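Local coordinates for protein putative cathepsin d (Ixodes ricinus, PDB 5N7Q) that probably acts as an aspartic endopeptidase of the pepsin family, cutting peptide bonds within proteins, and is bound here to the inhibitor pepstatin A, at residues I24-Q29 / V92-S97; D30-F35 / P120-L125; S39-L44 / I132-V137; F87-V92 / L105-V110. All coordinates share one frame; numbering follows the deposited sequence. Where two conformers were deposited one is given.

Contact 1: I24-Q29 / V92-S97; sequences IGTPPQ and VCRIGS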
loop_
_atom_site.group_PDB
_atom_site.type_symbol
_atom_site.label_atom_id
_atom_site.label_comp_id
_atom_site.label_asym_id
_atom_site.label_seq_id
_atom_site.Cartn_x
_atom_site.Cartn_y
_atom_site.Cartn_z
ATOM N N ILE A 24 -16.903 -12.354 -0.983
ATOM C CA ILE A 24 -16.784 -13.187 -2.166
ATOM C C ILE A 24 -17.949 -14.169 -2.151
ATOM O O ILE A 24 -18.258 -14.747 -1.120
ATOM C CB ILE A 24 -15.463 -13.984 -2.176
ATOM C CG1 ILE A 24 -14.227 -13.077 -1.981
ATOM C CG2 ILE A 24 -15.347 -14.841 -3.431
ATOM C CD1 ILE A 24 -13.839 -12.164 -3.129
ATOM N N GLY A 25 -18.559 -14.390 -3.310
ATOM C CA GLY A 25 -19.441 -15.562 -3.498
ATOM C C GLY A 25 -20.876 -15.267 -3.161
ATOM O O GLY A 25 -21.240 -14.165 -2.733
ATOM N N THR A 26 -21.700 -16.288 -3.385
ATOM C CA THR A 26 -23.157 -16.188 -3.251
ATOM C C THR A 26 -23.635 -17.420 -2.464
ATOM O O THR A 26 -23.518 -18.519 -2.961
ATOM C CB THR A 26 -23.836 -16.162 -4.631
ATOM O OG1 THR A 26 -23.209 -15.141 -5.441
ATOM C CG2 THR A 26 -25.297 -15.877 -4.502
ATOM N N PRO A 27 -24.123 -17.262 -1.238
ATOM C CA PRO A 27 -24.217 -15.988 -0.528
ATOM C C PRO A 27 -22.836 -15.448 -0.129
ATOM O O PRO A 27 -21.850 -16.173 -0.231
ATOM C CB PRO A 27 -25.027 -16.352 0.727
ATOM C CG PRO A 27 -24.779 -17.796 0.930
ATOM C CD PRO A 27 -24.629 -18.391 -0.432
ATOM N N PRO A 28 -22.780 -14.192 0.336
ATOM C CA PRO A 28 -21.477 -13.576 0.630
ATOM C C PRO A 28 -20.676 -14.270 1.720
ATOM O O PRO A 28 -21.218 -14.633 2.778
ATOM C CB PRO A 28 -21.856 -12.152 1.059
ATOM C CG PRO A 28 -23.168 -11.902 0.384
ATOM C CD PRO A 28 -23.875 -13.219 0.454
ATOM N N GLN A 29 -19.396 -14.484 1.446
ATOM C CA GLN A 29 -18.409 -14.892 2.436
ATOM C C GLN A 29 -17.513 -13.694 2.708
ATOM O O GLN A 29 -16.955 -13.116 1.781
ATOM C CB GLN A 29 -17.582 -16.049 1.929
ATOM C CG GLN A 29 -18.427 -17.288 1.629
ATOM C CD GLN A 29 -17.610 -18.413 1.021
ATOM O OE1 GLN A 29 -16.473 -18.680 1.441
ATOM N NE2 GLN A 29 -18.200 -19.110 0.052
ATOM N N VAL A 92 -17.992 -13.848 -7.681
ATOM C CA VAL A 92 -18.427 -12.478 -7.421
ATOM C C VAL A 92 -17.606 -11.890 -6.274
ATOM O O VAL A 92 -17.414 -12.555 -5.270
ATOM C CB VAL A 92 -19.924 -12.464 -7.029
ATOM C CG1 VAL A 92 -20.365 -11.072 -6.572
ATOM C CG2 VAL A 92 -20.794 -12.940 -8.191
ATOM N N CYS A 93 -17.151 -10.637 -6.421
ATOM C CA CYS A 93 -16.412 -9.893 -5.382
ATOM C C CYS A 93 -17.172 -8.599 -5.111
ATOM O O CYS A 93 -17.536 -7.886 -6.052
ATOM C CB CYS A 93 -15.003 -9.553 -5.867
ATOM S SG CYS A 93 -14.012 -8.557 -4.708
ATOM N N ARG A 94 -17.465 -8.338 -3.841
ATOM C CA ARG A 94 -18.198 -7.136 -3.445
ATOM C C ARG A 94 -17.347 -6.210 -2.607
ATOM O O ARG A 94 -16.721 -6.626 -1.631
ATOM C CB ARG A 94 -19.454 -7.499 -2.643
ATOM C CG ARG A 94 -20.401 -8.376 -3.419
ATOM C CD ARG A 94 -21.653 -8.674 -2.623
ATOM N NE ARG A 94 -22.395 -9.770 -3.214
ATOM C CZ ARG A 94 -22.027 -11.053 -3.160
ATOM N NH1 ARG A 94 -20.904 -11.446 -2.532
ATOM N NH2 ARG A 94 -22.813 -11.968 -3.722
ATOM N N ILE A 95 -17.392 -4.937 -2.995
ATOM C CA ILE A 95 -16.798 -3.823 -2.265
ATOM C C ILE A 95 -17.902 -2.781 -2.081
ATOM O O ILE A 95 -18.428 -2.251 -3.058
ATOM C CB ILE A 95 -15.646 -3.176 -3.043
ATOM C CG1 ILE A 95 -14.501 -4.177 -3.230
ATOM C CG2 ILE A 95 -15.197 -1.890 -2.349
ATOM C CD1 ILE A 95 -13.428 -3.702 -4.191
ATOM N N GLY A 96 -18.325 -2.578 -0.839
ATOM C CA GLY A 96 -19.505 -1.765 -0.569
ATOM C C GLY A 96 -20.677 -2.283 -1.390
ATOM O O GLY A 96 -20.943 -3.495 -1.380
ATOM N N SER A 97 -21.349 -1.397 -2.117
ATOM C CA SER A 97 -22.483 -1.783 -2.957
ATOM C C SER A 97 -22.070 -2.192 -4.374
ATOM O O SER A 97 -22.929 -2.498 -5.208
ATOM C CB SER A 97 -23.524 -0.648 -2.995
ATOM O OG SER A 97 -23.019 0.448 -3.723
#

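Contact 2: D30-F35 / P120-L125; sequences DFQVIF and PFDGIL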
loop_
_atom_site.group_PDB
_atom_site.type_symbol
_atom_site.label_atom_id
_atom_site.label_comp_id
_atom_site.label_asym_id
_atom_site.label_seq_id
_atom_site.Cartn_x
_atom_site.Cartn_y
_atom_site.Cartn_z
ATOM N N ASP A 30 -17.367 -13.352 3.978
ATOM C CA ASP A 30 -16.725 -12.076 4.369
ATOM C C ASP A 30 -15.232 -12.236 4.706
ATOM O O ASP A 30 -14.820 -13.207 5.322
ATOM C CB ASP A 30 -17.459 -11.483 5.552
ATOM C CG ASP A 30 -18.858 -11.022 5.218
ATOM O OD1 ASP A 30 -19.126 -10.595 4.087
ATOM O OD2 ASP A 30 -19.711 -11.072 6.144
ATOM N N PHE A 31 -14.443 -11.239 4.289
ATOM C CA PHE A 31 -12.994 -11.197 4.534
ATOM C C PHE A 31 -12.537 -9.787 4.807
ATOM O O PHE A 31 -13.279 -8.814 4.587
ATOM C CB PHE A 31 -12.232 -11.703 3.300
ATOM C CG PHE A 31 -12.669 -13.074 2.852
ATOM C CD1 PHE A 31 -13.742 -13.256 1.978
ATOM C CD2 PHE A 31 -12.005 -14.187 3.335
ATOM C CE1 PHE A 31 -14.153 -14.541 1.641
ATOM C CE2 PHE A 31 -12.407 -15.457 2.989
ATOM C CZ PHE A 31 -13.477 -15.631 2.140
ATOM N N GLN A 32 -11.314 -9.711 5.312
ATOM C CA GLN A 32 -10.573 -8.445 5.425
ATOM C C GLN A 32 -9.361 -8.531 4.553
ATOM O O GLN A 32 -8.639 -9.531 4.574
ATOM C CB GLN A 32 -10.153 -8.203 6.862
ATOM C CG GLN A 32 -11.333 -8.083 7.814
ATOM C CD GLN A 32 -12.100 -6.808 7.634
ATOM O OE1 GLN A 32 -11.559 -5.811 7.161
ATOM N NE2 GLN A 32 -13.383 -6.819 8.008
ATOM N N VAL A 33 -9.087 -7.482 3.788
ATOM C CA VAL A 33 -7.919 -7.476 2.888
ATOM C C VAL A 33 -7.189 -6.156 2.951
ATOM O O VAL A 33 -7.778 -5.127 3.210
ATOM C CB VAL A 33 -8.312 -7.748 1.417
ATOM C CG1 VAL A 33 -8.815 -9.170 1.264
ATOM C CG2 VAL A 33 -9.353 -6.774 0.877
ATOM N N ILE A 34 -5.881 -6.212 2.714
ATOM C CA ILE A 34 -5.112 -5.000 2.509
ATOM C C ILE A 34 -5.305 -4.589 1.041
ATOM O O ILE A 34 -5.186 -5.427 0.133
ATOM C CB ILE A 34 -3.656 -5.154 3.007
ATOM C CG1 ILE A 34 -2.865 -3.863 2.800
ATOM C CG2 ILE A 34 -2.937 -6.340 2.389
ATOM C CD1 ILE A 34 -1.652 -3.787 3.706
ATOM N N PHE A 35 -5.611 -3.306 0.848
ATOM C CA PHE A 35 -5.735 -2.716 -0.479
ATOM C C PHE A 35 -4.373 -2.192 -0.878
ATOM O O PHE A 35 -3.881 -1.251 -0.270
ATOM C CB PHE A 35 -6.792 -1.613 -0.489
ATOM C CG PHE A 35 -8.203 -2.167 -0.386
ATOM C CD1 PHE A 35 -8.729 -2.563 0.826
ATOM C CD2 PHE A 35 -8.983 -2.362 -1.530
ATOM C CE1 PHE A 35 -9.987 -3.122 0.921
ATOM C CE2 PHE A 35 -10.264 -2.902 -1.435
ATOM C CZ PHE A 35 -10.763 -3.294 -0.209
ATOM N N PRO A 120 -3.881 -9.315 10.702
ATOM C CA PRO A 120 -5.296 -9.209 11.041
ATOM C C PRO A 120 -6.181 -9.356 9.802
ATOM O O PRO A 120 -7.395 -9.584 9.913
ATOM C CB PRO A 120 -5.401 -7.786 11.599
ATOM C CG PRO A 120 -4.349 -7.033 10.885
ATOM C CD PRO A 120 -3.212 -7.992 10.724
ATOM N N PHE A 121 -5.574 -9.222 8.637
ATOM C CA PHE A 121 -6.273 -9.393 7.368
ATOM C C PHE A 121 -6.076 -10.823 6.854
ATOM O O PHE A 121 -5.129 -11.520 7.252
ATOM C CB PHE A 121 -5.821 -8.357 6.345
ATOM C CG PHE A 121 -4.328 -8.262 6.183
ATOM C CD1 PHE A 121 -3.658 -9.140 5.363
ATOM C CD2 PHE A 121 -3.588 -7.301 6.889
ATOM C CE1 PHE A 121 -2.282 -9.073 5.193
ATOM C CE2 PHE A 121 -2.206 -7.228 6.729
ATOM C CZ PHE A 121 -1.548 -8.119 5.878
ATOM N N ASP A 122 -6.985 -11.214 5.977
ATOM C CA ASP A 122 -6.983 -12.562 5.378
ATOM C C ASP A 122 -6.225 -12.632 4.091
ATOM O O ASP A 122 -5.746 -13.698 3.727
ATOM C CB ASP A 122 -8.407 -13.023 5.148
ATOM C CG ASP A 122 -9.249 -12.914 6.409
ATOM O OD1 ASP A 122 -8.857 -13.493 7.446
ATOM O OD2 ASP A 122 -10.236 -12.147 6.416
ATOM N N GLY A 123 -6.111 -11.526 3.379
ATOM C CA GLY A 123 -5.436 -11.552 2.093
ATOM C C GLY A 123 -5.182 -10.173 1.568
ATOM O O GLY A 123 -5.254 -9.188 2.299
ATOM N N ILE A 124 -4.843 -10.122 0.285
ATOM C CA ILE A 124 -4.403 -8.879 -0.348
ATOM C C ILE A 124 -5.256 -8.653 -1.593
ATOM O O ILE A 124 -5.546 -9.595 -2.299
ATOM C CB ILE A 124 -2.920 -8.942 -0.758
ATOM C CG1 ILE A 124 -2.046 -9.171 0.495
ATOM C CG2 ILE A 124 -2.519 -7.686 -1.558
ATOM C CD1 ILE A 124 -0.565 -9.351 0.239
ATOM N N LEU A 125 -5.659 -7.404 -1.809
ATOM C CA LEU A 125 -6.403 -7.010 -3.002
ATOM C C LEU A 125 -5.545 -5.986 -3.717
ATOM O O LEU A 125 -5.429 -4.796 -3.292
ATOM C CB LEU A 125 -7.790 -6.457 -2.641
ATOM C CG LEU A 125 -8.773 -6.219 -3.807
ATOM C CD1 LEU A 125 -10.224 -6.244 -3.298
ATOM C CD2 LEU A 125 -8.466 -4.918 -4.525
#

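Contact 3: S39-L44 / I132-V137; sequences SANLWL and IAVDGV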
loop_
_atom_site.group_PDB
_atom_site.type_symbol
_atom_site.label_atom_id
_atom_site.label_comp_id
_atom_site.label_asym_id
_atom_site.label_seq_id
_atom_site.Cartn_x
_atom_site.Cartn_y
_atom_site.Cartn_z
ATOM N N SER A 39 0.700 -4.210 -5.925
ATOM C CA SER A 39 0.512 -5.518 -6.514
ATOM C C SER A 39 -0.828 -5.532 -7.224
ATOM O O SER A 39 -1.597 -4.591 -7.060
ATOM C CB SER A 39 0.619 -6.624 -5.468
ATOM O OG SER A 39 -0.505 -6.635 -4.595
ATOM N N ALA A 40 -1.071 -6.560 -8.042
ATOM C CA ALA A 40 -2.254 -6.578 -8.932
ATOM C C ALA A 40 -3.209 -7.755 -8.706
ATOM O O ALA A 40 -4.257 -7.796 -9.348
ATOM C CB ALA A 40 -1.841 -6.503 -10.397
ATOM N N ASN A 41 -2.889 -8.654 -7.779
ATOM C CA ASN A 41 -3.675 -9.888 -7.577
ATOM C C ASN A 41 -4.540 -9.809 -6.331
ATOM O O ASN A 41 -4.141 -9.185 -5.327
ATOM C CB ASN A 41 -2.747 -11.094 -7.453
ATOM C CG ASN A 41 -2.094 -11.449 -8.764
ATOM O OD1 ASN A 41 -1.104 -10.842 -9.132
ATOM N ND2 ASN A 41 -2.681 -12.401 -9.497
ATOM N N LEU A 42 -5.699 -10.462 -6.391
ATOM C CA LEU A 42 -6.535 -10.721 -5.222
ATOM C C LEU A 42 -6.306 -12.157 -4.770
ATOM O O LEU A 42 -6.354 -13.085 -5.582
ATOM C CB LEU A 42 -8.009 -10.548 -5.567
ATOM C CG LEU A 42 -9.051 -10.915 -4.503
ATOM C CD1 LEU A 42 -8.945 -10.163 -3.195
ATOM C CD2 LEU A 42 -10.400 -10.720 -5.154
ATOM N N TRP A 43 -6.078 -12.356 -3.473
ATOM C CA TRP A 43 -6.060 -13.733 -2.937
ATOM C C TRP A 43 -6.572 -13.770 -1.509
ATOM O O TRP A 43 -6.538 -12.776 -0.794
ATOM C CB TRP A 43 -4.678 -14.390 -3.033
ATOM C CG TRP A 43 -3.600 -13.725 -2.227
ATOM C CD1 TRP A 43 -2.706 -12.761 -2.677
ATOM C CD2 TRP A 43 -3.316 -13.913 -0.847
ATOM N NE1 TRP A 43 -1.898 -12.366 -1.657
ATOM C CE2 TRP A 43 -2.271 -13.020 -0.509
ATOM C CE3 TRP A 43 -3.881 -14.703 0.162
ATOM C CZ2 TRP A 43 -1.722 -12.964 0.776
ATOM C CZ3 TRP A 43 -3.332 -14.639 1.447
ATOM C CH2 TRP A 43 -2.281 -13.760 1.731
ATOM N N LEU A 44 -7.073 -14.944 -1.140
ATOM C CA LEU A 44 -7.656 -15.243 0.176
ATOM C C LEU A 44 -7.262 -16.654 0.571
ATOM O O LEU A 44 -6.975 -17.485 -0.307
ATOM C CB LEU A 44 -9.179 -15.129 0.130
ATOM C CG LEU A 44 -9.735 -13.722 -0.116
ATOM C CD1 LEU A 44 -11.187 -13.801 -0.484
ATOM C CD2 LEU A 44 -9.452 -12.795 1.064
ATOM N N ILE A 132 1.286 -6.317 -14.357
ATOM C CA ILE A 132 2.074 -7.093 -13.372
ATOM C C ILE A 132 1.259 -8.154 -12.621
ATOM O O ILE A 132 1.779 -8.768 -11.708
ATOM C CB ILE A 132 2.846 -6.183 -12.384
ATOM C CG1 ILE A 132 1.896 -5.390 -11.498
ATOM C CG2 ILE A 132 3.755 -5.243 -13.163
ATOM C CD1 ILE A 132 2.566 -4.728 -10.313
ATOM N N ALA A 133 0.016 -8.382 -13.033
ATOM C CA ALA A 133 -0.794 -9.439 -12.408
ATOM C C ALA A 133 -0.213 -10.822 -12.714
ATOM O O ALA A 133 -0.044 -11.192 -13.883
ATOM C CB ALA A 133 -2.223 -9.368 -12.889
ATOM N N VAL A 134 0.051 -11.575 -11.660
ATOM C CA VAL A 134 0.489 -12.965 -11.784
ATOM C C VAL A 134 -0.633 -13.747 -12.459
ATOM O O VAL A 134 -1.801 -13.570 -12.151
ATOM C CB VAL A 134 0.895 -13.525 -10.414
ATOM C CG1 VAL A 134 1.151 -15.023 -10.472
ATOM C CG2 VAL A 134 2.125 -12.817 -9.894
ATOM N N ASP A 135 -0.228 -14.579 -13.418
ATOM C CA ASP A 135 -1.125 -15.342 -14.281
ATOM C C ASP A 135 -2.007 -14.500 -15.216
ATOM O O ASP A 135 -2.884 -15.043 -15.844
ATOM C CB ASP A 135 -2.013 -16.305 -13.475
ATOM C CG ASP A 135 -1.253 -17.476 -12.839
ATOM O OD1 ASP A 135 -0.020 -17.617 -12.955
ATOM O OD2 ASP A 135 -1.958 -18.312 -12.210
ATOM N N GLY A 136 -1.760 -13.189 -15.318
ATOM C CA GLY A 136 -2.516 -12.343 -16.232
ATOM C C GLY A 136 -3.987 -12.192 -15.900
ATOM O O GLY A 136 -4.783 -11.809 -16.738
ATOM N N VAL A 137 -4.357 -12.519 -14.676
ATOM C CA VAL A 137 -5.757 -12.453 -14.262
ATOM C C VAL A 137 -6.161 -11.009 -14.035
ATOM O O VAL A 137 -5.354 -10.197 -13.534
ATOM C CB VAL A 137 -6.053 -13.315 -13.018
ATOM C CG1 VAL A 137 -5.997 -14.801 -13.379
ATOM C CG2 VAL A 137 -5.135 -13.039 -11.858
HETATM O O HOH W 1 -5.455 -9.872 -10.713
#

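Contact 4: F87-V92 / L105-V110; sequences FISKDV and LGEALV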
loop_
_atom_site.group_PDB
_atom_site.type_symbol
_atom_site.label_atom_id
_atom_site.label_comp_id
_atom_site.label_asym_id
_atom_site.label_seq_id
_atom_site.Cartn_x
_atom_site.Cartn_y
_atom_site.Cartn_z
ATOM N N PHE A 87 -4.081 -21.909 -6.023
ATOM C CA PHE A 87 -4.710 -22.028 -7.341
ATOM C C PHE A 87 -5.762 -20.967 -7.546
ATOM O O PHE A 87 -6.359 -20.467 -6.581
ATOM C CB PHE A 87 -5.315 -23.437 -7.527
ATOM C CG PHE A 87 -6.390 -23.770 -6.533
ATOM C CD1 PHE A 87 -6.069 -24.306 -5.287
ATOM C CD2 PHE A 87 -7.726 -23.517 -6.818
ATOM C CE1 PHE A 87 -7.072 -24.595 -4.364
ATOM C CE2 PHE A 87 -8.715 -23.803 -5.897
ATOM C CZ PHE A 87 -8.399 -24.341 -4.673
ATOM N N ILE A 88 -6.031 -20.658 -8.817
ATOM C CA ILE A 88 -6.988 -19.626 -9.172
ATOM C C ILE A 88 -8.427 -20.163 -9.186
ATOM O O ILE A 88 -8.677 -21.325 -9.599
ATOM C CB ILE A 88 -6.661 -19.033 -10.556
ATOM C CG1 ILE A 88 -5.256 -18.400 -10.554
ATOM C CG2 ILE A 88 -7.706 -18.006 -10.978
ATOM C CD1 ILE A 88 -5.120 -17.173 -9.681
ATOM N N SER A 89 -9.364 -19.337 -8.722
ATOM C CA SER A 89 -10.816 -19.560 -8.884
ATOM C C SER A 89 -11.439 -18.242 -9.312
ATOM O O SER A 89 -10.745 -17.233 -9.422
ATOM C CB SER A 89 -11.432 -20.065 -7.569
ATOM O OG SER A 89 -10.908 -21.357 -7.251
ATOM N N LYS A 90 -12.731 -18.255 -9.605
ATOM C CA LYS A 90 -13.438 -17.040 -10.020
ATOM C C LYS A 90 -14.772 -16.967 -9.322
ATOM O O LYS A 90 -15.462 -17.984 -9.170
ATOM C CB LYS A 90 -13.611 -17.098 -11.546
ATOM C CG LYS A 90 -14.234 -15.902 -12.257
ATOM C CD LYS A 90 -13.862 -15.869 -13.761
ATOM C CE LYS A 90 -14.264 -17.142 -14.509
ATOM N NZ LYS A 90 -14.109 -17.024 -16.003
ATOM N N ASP A 91 -15.166 -15.781 -8.868
ATOM C CA ASP A 91 -16.446 -15.624 -8.177
ATOM C C ASP A 91 -16.803 -14.143 -8.166
ATOM O O ASP A 91 -16.007 -13.294 -8.610
ATOM C CB ASP A 91 -16.380 -16.211 -6.746
ATOM C CG ASP A 91 -17.702 -16.783 -6.278
ATOM O OD1 ASP A 91 -18.754 -16.282 -6.746
ATOM O OD2 ASP A 91 -17.707 -17.687 -5.423
ATOM N N VAL A 92 -17.992 -13.848 -7.681
ATOM C CA VAL A 92 -18.427 -12.478 -7.421
ATOM C C VAL A 92 -17.606 -11.890 -6.274
ATOM O O VAL A 92 -17.414 -12.555 -5.270
ATOM C CB VAL A 92 -19.924 -12.464 -7.029
ATOM C CG1 VAL A 92 -20.365 -11.072 -6.572
ATOM C CG2 VAL A 92 -20.794 -12.940 -8.191
ATOM N N LEU A 105 -9.673 -14.835 -8.329
ATOM C CA LEU A 105 -8.965 -14.741 -7.060
ATOM C C LEU A 105 -8.080 -15.953 -6.877
ATOM O O LEU A 105 -8.378 -17.067 -7.359
ATOM C CB LEU A 105 -9.925 -14.628 -5.864
ATOM C CG LEU A 105 -10.828 -15.826 -5.501
ATOM C CD1 LEU A 105 -11.131 -15.945 -4.018
ATOM C CD2 LEU A 105 -12.142 -15.797 -6.266
ATOM N N GLY A 106 -7.012 -15.758 -6.121
ATOM C CA GLY A 106 -6.169 -16.867 -5.699
ATOM C C GLY A 106 -6.699 -17.502 -4.423
ATOM O O GLY A 106 -7.009 -16.800 -3.455
ATOM N N GLU A 107 -6.819 -18.831 -4.427
ATOM C CA GLU A 107 -7.098 -19.588 -3.215
ATOM C C GLU A 107 -5.761 -20.023 -2.672
ATOM O O GLU A 107 -5.095 -20.917 -3.223
ATOM C CB GLU A 107 -7.960 -20.809 -3.511
ATOM C CG GLU A 107 -9.328 -20.510 -4.084
ATOM C CD GLU A 107 -10.338 -21.614 -3.790
ATOM O OE1 GLU A 107 -10.323 -22.156 -2.667
ATOM O OE2 GLU A 107 -11.184 -21.895 -4.668
ATOM N N ALA A 108 -5.352 -19.412 -1.572
ATOM C CA ALA A 108 -4.028 -19.646 -0.991
ATOM C C ALA A 108 -3.973 -20.948 -0.200
ATOM O O ALA A 108 -4.840 -21.211 0.629
ATOM C CB ALA A 108 -3.666 -18.467 -0.112
ATOM N N LEU A 109 -2.968 -21.761 -0.513
ATOM C CA LEU A 109 -2.640 -22.984 0.227
ATOM C C LEU A 109 -1.382 -22.873 1.063
ATOM O O LEU A 109 -1.312 -23.513 2.119
ATOM C CB LEU A 109 -2.509 -24.172 -0.737
ATOM C CG LEU A 109 -3.703 -24.458 -1.636
ATOM C CD1 LEU A 109 -3.387 -25.620 -2.576
ATOM C CD2 LEU A 109 -4.937 -24.780 -0.816
ATOM N N VAL A 110 -0.388 -22.121 0.585
ATOM C CA VAL A 110 0.877 -21.973 1.302
ATOM C C VAL A 110 1.202 -20.487 1.377
ATOM O O VAL A 110 1.239 -19.800 0.367
ATOM C CB VAL A 110 2.007 -22.786 0.627
ATOM C CG1 VAL A 110 3.344 -22.597 1.340
ATOM C CG2 VAL A 110 1.651 -24.271 0.631
#

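Contact 1: I24-Q29 / V92-S97
Arg94, near the end of strand 82-95, reaches across to the loop 24-29, which joins two antiparallel strands of the pepsin-like fold, and clasps the carbonyl oxygen of Gly25. Both terminal nitrogens serve this one atom: Arg94 NH1 lies 2.7 Å from Gly25 O, in the carbonyl plane, while NH2 at 2.9 Å from Gly25 O stands well above that plane. The guanidinium itself is nearly coplanar with the oxygen it grips. An extended chain from CG to NE carries it there. In the conformer described Val92 CG1 lies over the centre of one face, and Pro28 CG is set 3.7 Å above the opposite face of the Arg94 guanidinium, toward the rim. NH1 also bonds Ser23 OG.

Ile24 and Val92 bury the next largest areas. Ile24 and Cys93 form an antiparallel non-hydrogen-bonded pair at the start of the loop, beside which Gly25 N donates to Val92 O (2.9 Å). The same oxygen receives the CA-H of Ile24. Thr26 OG1 turns instead to Thr67. On the face shared by Ile24 and Cys93, the terminal methyl of Ile24 packs on the cysteine, CD1 3.9 Å from Cys93 SG.

Contact 2: D30-F35 / P120-L125
In the conformer described, Ile34 holds CG1 anti to its backbone N (chi1 -179°), which swings the CG2 methyl between N and the carbonyl carbon and aims it at Phe121 and Ile124. Phe121 has its ring in the corresponding position (chi1 51°), bringing one face under that methyl: in this conformer Ile34 CG2 is 4.1 Å from the Phe121 ring centroid, close to the normal, in a CH-pi contact. The same methyl, Ile34 CG2, packs against Ile124 CG1 at 3.5 Å, the two isoleucines lying side by side and pointing the same way.

Asp122 works on the backbone of the other strand. Asp122 OD2 accepts a nearly straight bond from Gln32 N (2.9 Å), on the anti side of the carboxylate, and is also hydrogen-bonded with His58 ND1, so two bonds hold this oxygen beside the edge of the Phe31 ring. Asp122 N returns a bond to Gln32 O at 2.7 Å, to which Gly123 N adds a weak one. From there the strands pair in parallel, with Ile34 N bonded to Gly123 O and Leu125 N to Ile34 O.

On the face holding Val33, Phe35 and Leu125, Val33 CG2 meets Leu125 CB, and Leu125 CD1 sits 3.8 Å from Phe35 CE2.

Strand 29-36 ends at the predicted catalytic Asp36, and Ile34 and Ile124 both pack on the bound peptide. Strand 123-126 is flanked by 29-36, running parallel to it, and by the antiparallel strand 42-45, while strand 17-24 borders 29-36 along its other edge.

Contact 3: S39-L44 / I132-V137
The amide of Asn41 makes two hydrogen bonds with the backbone of Val134, one accepted and one donated. Asn41 OD1 accepts from Val134 N at 2.9 Å, the donor lying in the amide's carbonyl plane on a lone pair, and Asn41 ND2 gives its hydrogen to Val134 O at 3.0 Å, with that oxygen only 2° out of the amide plane. Both polar ends of the flat group are thus used by a single residue, which fixes its rotation about chi2 (82°). The side chain crosses Val134 at about a right angle, and Asn41 OD1 also comes 3.6 Å from Val134 CB. Val137, crossing the asparagine at a similar angle, packs a methyl on the amide, its CG2 3.5 Å from Asn41 ND2.

A water supplements this pair. It donates to Ala40 O and to Val137 O, each at 2.8 Å, and so bridges the two backbones.

Apolar contacts are few and small. Ala40 CB points at the other segment and lies 3.8 Å from Ala133 CB, with Ile132 CG1 a little farther off.

Segment 39-44 begins just beyond the predicted catalytic Asp36, whose OD2 is hydrogen-bonded by Ser39 OG; Ser39 also packs on the bound peptide. Asp36 to Ser39 carry the Asp-Thr-Gly-Ser signature of pepsin-like aspartic proteases, and here the chain leaving that loop is tied to the connection between strand 123-126 and helix 140-146.

Contact 4: F87-V92 / L105-V110
Phe87 lays one face of its ring against the side chain of Glu107, whose CB stands 3.9 Å from the Phe87 ring centroid in a CH-pi contact, offset toward the rim. With CG between the backbone N and the carbonyl carbon (chi1 61°), the ring leans over its cross-strand partner. From CB the glutamate chain extends along the ring to its CE2-CZ side, with Glu107 OE2 3.4 Å from Phe87 CE2 and the carboxylate plane turned 44° from the ring. At the ring's edge Leu109 adds a methyl, CD1 being 4.0 Å from Phe87 CD1.

Each carboxylate oxygen of this buried acid has a hydroxyl partner: Ser89 OG donates to Glu107 OE2 at 2.7 Å, meeting it on the anti side, while OE1 is hydrogen-bonded with Ser46 OG.

Beneath these side chains the strands pair antiparallel. Phe87 with Glu107 and Ser89 with Leu105 are hydrogen-bonded pairs, each with two bonds, among them a nearly straight one from Ser89 N to Leu105 O (2.8 Å). Between them Ile88 and Gly106 form a non-hydrogen-bonded pair, and Ile88 CD1 lies 4.1 Å from Gly106 CA. Leu105 CD2 reaches across to the partner strand, 3.7 Å from Ser89 O, and on toward the backbone of Lys90 and Asp91.

Opposite Glu85, Leu109 and Val110 make a classic beta bulge, and the strand turns a corner there. Strand 82-95 lies between 69-79 and 103-112, both antiparallel to it; strand 103-112 in turn runs parallel to 42-45, whose Leu42 and Leu44 pack on Leu105.

All four contacts belong to the N-terminal half of the chain and join neighbouring parts of one pepsin-like lobe. The segments of contacts 1, 2 and 3 alternate along the sequence; both segments of contact 4 fall between the two of contact 2 and of contact 3, while contact 4 crosses contact 1, sharing Val92 on strand 82-95. Centres lie from about 10 Å (contacts 3 and 4) to about 18 Å (contacts 1 and 3) apart. Strand 42-45 bridges contacts 3 and 4, and strand 123-126 links contacts 2 and 3. Contacts 2 and 3 flank the predicted catalytic Asp36, whereas contacts 1 and 4 lie away from it. Sequence-distant parts are thereby gathered into one lobe round the strand carrying Asp36.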